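Local coordinates for periplasmic binding protein (Sulfurospirillum deleyianum, PDB 4PAG) that probably serves as the solute-binding component of an ABC transporter, capturing its ligand in the periplasm for delivery to the membrane permease, at residues A[83-87]-A[88-92]. Residues are numbered along the deposited sequence; the frame is centred on the assembly and turned at random.
Sequences EAILA and AKPDV
Ile85 and Pro90 meet on the buried side of a helix C-terminus, the methyl CG2 of Ile85 lying 4.5 Å from the ring carbon CG of Pro90. The ring is brought in closer by its CD, which sits 3.4 Å from Ile85 O, at the last turn of helix 82-88. Having no N-H, Pro90 cannot continue the helical bonding, and its CD methylene faces that carbonyl instead. Two residues before the proline, Ala88 N bonds to Ala84 O (2.9 Å) with the donor tilted 25° from the carbonyl plane, while a weak second bond runs to Ile85 O. The methyl CB of Ala88 lies beyond the same oxygen, 3.3 Å from Ala84 O. Lys89 N then shifts to the tighter i-to-i-3 pattern, reaching Leu86 O at 3.3 Å from well above the carbonyl plane, and its link to Ile85 O is weak. Lys89 leaves the helix with positive phi (56°) and proline follows: a left-handed C-terminal turn with a proline stop. Its CG stands anti to the carbonyl carbon (chi1 -56°), which lays the start of the side chain against the helix end, CG 3.5 Å from Ala87 O. Beyond the turn, Tyr24 of strand 23-25 packs against both Ile85 and Pro90, and Arg22 donates a hydrogen bond from NH2 to Ala88 O. The apolar pair thus faces the domain interior as the chain turns toward strand 92-96, while Arg22, bonded at the helix's carbonyl end, would probably offset part of the helix dipole's negative end, with a lesser share from the exposed lysine.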
ATOM      1  N   GLU A  83     -22.581  -3.476  13.259  1.00 29.62           N
ATOM      2  CA  GLU A  83     -24.019  -3.386  13.020  1.00 32.65           C
ATOM      3  C   GLU A  83     -24.304  -2.938  11.587  1.00 29.02           C
ATOM      4  O   GLU A  83     -25.172  -3.490  10.920  1.00 30.34           O
ATOM      5  CB  GLU A  83     -24.691  -2.416  14.007  1.00 36.69           C
ATOM      6  CG  GLU A  83     -24.570  -2.796  15.481  1.00 39.36           C
ATOM      7  CD  GLU A  83     -23.320  -2.244  16.167  1.00 46.06           C
ATOM      8  OE1 GLU A  83     -22.317  -1.929  15.477  1.00 50.28           O
ATOM      9  OE2 GLU A  83     -23.337  -2.135  17.412  1.00 54.61           O
ATOM     10  N   ALA A  84     -23.560  -1.936  11.122  1.00 30.42           N
ATOM     11  CA  ALA A  84     -23.739  -1.392   9.776  1.00 30.15           C
ATOM     12  C   ALA A  84     -23.298  -2.383   8.699  1.00 29.02           C
ATOM     13  O   ALA A  84     -23.966  -2.551   7.677  1.00 27.74           O
ATOM     14  CB  ALA A  84     -22.964  -0.091   9.635  1.00 29.90           C
ATOM     15  N   ILE A  85     -22.167  -3.039   8.930  1.00 29.92           N
ATOM     16  CA  ILE A  85     -21.702  -4.072   8.011  1.00 27.32           C
ATOM     17  C   ILE A  85     -22.773  -5.152   7.894  1.00 28.90           C
ATOM     18  O   ILE A  85     -23.193  -5.499   6.791  1.00 28.71           O
ATOM     19  CB  ILE A  85     -20.364  -4.680   8.467  1.00 25.75           C
ATOM     20  CG1 ILE A  85     -19.254  -3.630   8.346  1.00 25.63           C
ATOM     21  CG2 ILE A  85     -20.011  -5.896   7.622  1.00 25.46           C
ATOM     22  CD1 ILE A  85     -18.019  -3.942   9.166  1.00 28.90           C
ATOM     23  N   LEU A  86     -23.238  -5.657   9.033  1.00 29.54           N
ATOM     24  CA  LEU A  86     -24.267  -6.696   9.025  1.00 33.21           C
ATOM     25  C   LEU A  86     -25.521  -6.213   8.294  1.00 33.09           C
ATOM     26  O   LEU A  86     -26.086  -6.939   7.475  1.00 32.05           O
ATOM     27  CB  LEU A  86     -24.613  -7.126  10.454  1.00 40.71           C
ATOM     28  CG  LEU A  86     -25.652  -8.241  10.635  1.00 47.02           C
ATOM     29  CD1 LEU A  86     -25.320  -9.474   9.804  1.00 48.66           C
ATOM     30  CD2 LEU A  86     -25.763  -8.600  12.111  1.00 53.87           C
ATOM     31  N   ALA A  87     -25.937  -4.981   8.577  1.00 34.60           N
ATOM     32  CA  ALA A  87     -27.150  -4.429   7.980  1.00 34.88           C
ATOM     33  C   ALA A  87     -27.016  -4.253   6.471  1.00 32.77           C
ATOM     34  O   ALA A  87     -27.996  -4.383   5.749  1.00 38.97           O
ATOM     35  CB  ALA A  87     -27.514  -3.103   8.637  1.00 37.01           C
ATOM     36  N   ALA A  88     -25.803  -3.974   5.997  1.00 36.28           N
ATOM     37  CA  ALA A  88     -25.565  -3.730   4.566  1.00 35.60           C
ATOM     38  C   ALA A  88     -25.559  -4.995   3.706  1.00 34.30           C
ATOM     39  O   ALA A  88     -25.590  -4.900   2.476  1.00 33.22           O
ATOM     40  CB  ALA A  88     -24.262  -2.973   4.371  1.00 33.50           C
ATOM     41  N   LYS A  89     -25.490  -6.164   4.343  1.00 31.37           N
ATOM     42  CA  LYS A  89     -25.639  -7.448   3.646  1.00 35.73           C
ATOM     43  C   LYS A  89     -24.653  -7.629   2.488  1.00 31.97           C
ATOM     44  O   LYS A  89     -25.066  -7.819   1.341  1.00 32.05           O
ATOM     45  CB  LYS A  89     -27.075  -7.615   3.114  1.00 40.03           C
ATOM     46  CG  LYS A  89     -28.179  -7.491   4.158  1.00 48.42           C
ATOM     47  CD  LYS A  89     -28.447  -8.808   4.875  1.00 54.77           C
ATOM     48  CE  LYS A  89     -29.601  -8.689   5.863  1.00 56.05           C
ATOM     49  NZ  LYS A  89     -30.898  -8.375   5.199  1.00 58.64           N
ATOM     50  N   PRO A  90     -23.345  -7.573   2.777  1.00 28.74           N
ATOM     51  CA  PRO A  90     -22.434  -7.960   1.709  1.00 27.03           C
ATOM     52  C   PRO A  90     -22.552  -9.464   1.465  1.00 24.48           C
ATOM     53  O   PRO A  90     -22.764 -10.213   2.418  1.00 27.43           O
ATOM     54  CB  PRO A  90     -21.061  -7.610   2.279  1.00 26.46           C
ATOM     55  CG  PRO A  90     -21.222  -7.744   3.750  1.00 25.72           C
ATOM     56  CD  PRO A  90     -22.646  -7.357   4.056  1.00 27.70           C
ATOM     57  N   ASP A  91     -22.443  -9.897   0.208  1.00 24.96           N
ATOM     58  CA  ASP A  91     -22.422 -11.341  -0.110  1.00 25.30           C
ATOM     59  C   ASP A  91     -21.189 -12.022   0.486  1.00 25.27           C
ATOM     60  O   ASP A  91     -21.224 -13.196   0.854  1.00 26.82           O
ATOM     61  CB  ASP A  91     -22.439 -11.569  -1.625  1.00 29.57           C
ATOM     62  CG  ASP A  91     -23.673 -10.982  -2.299  1.00 33.18           C
ATOM     63  OD1 ASP A  91     -24.771 -11.097  -1.726  1.00 41.83           O
ATOM     64  OD2 ASP A  91     -23.546 -10.403  -3.403  1.00 33.38           O
ATOM     65  N   VAL A  92     -20.090 -11.281   0.562  1.00 23.69           N
ATOM     66  CA  VAL A  92     -18.851 -11.808   1.118  1.00 20.81           C
ATOM     67  C   VAL A  92     -18.013 -10.648   1.666  1.00 19.47           C
ATOM     68  O   VAL A  92     -18.148  -9.509   1.208  1.00 17.85           O
ATOM     69  CB  VAL A  92     -18.075 -12.625   0.054  1.00 21.09           C
ATOM     70  CG1 VAL A  92     -17.564 -11.725  -1.062  1.00 21.73           C
ATOM     71  CG2 VAL A  92     -16.937 -13.413   0.684  1.00 19.84           C
TER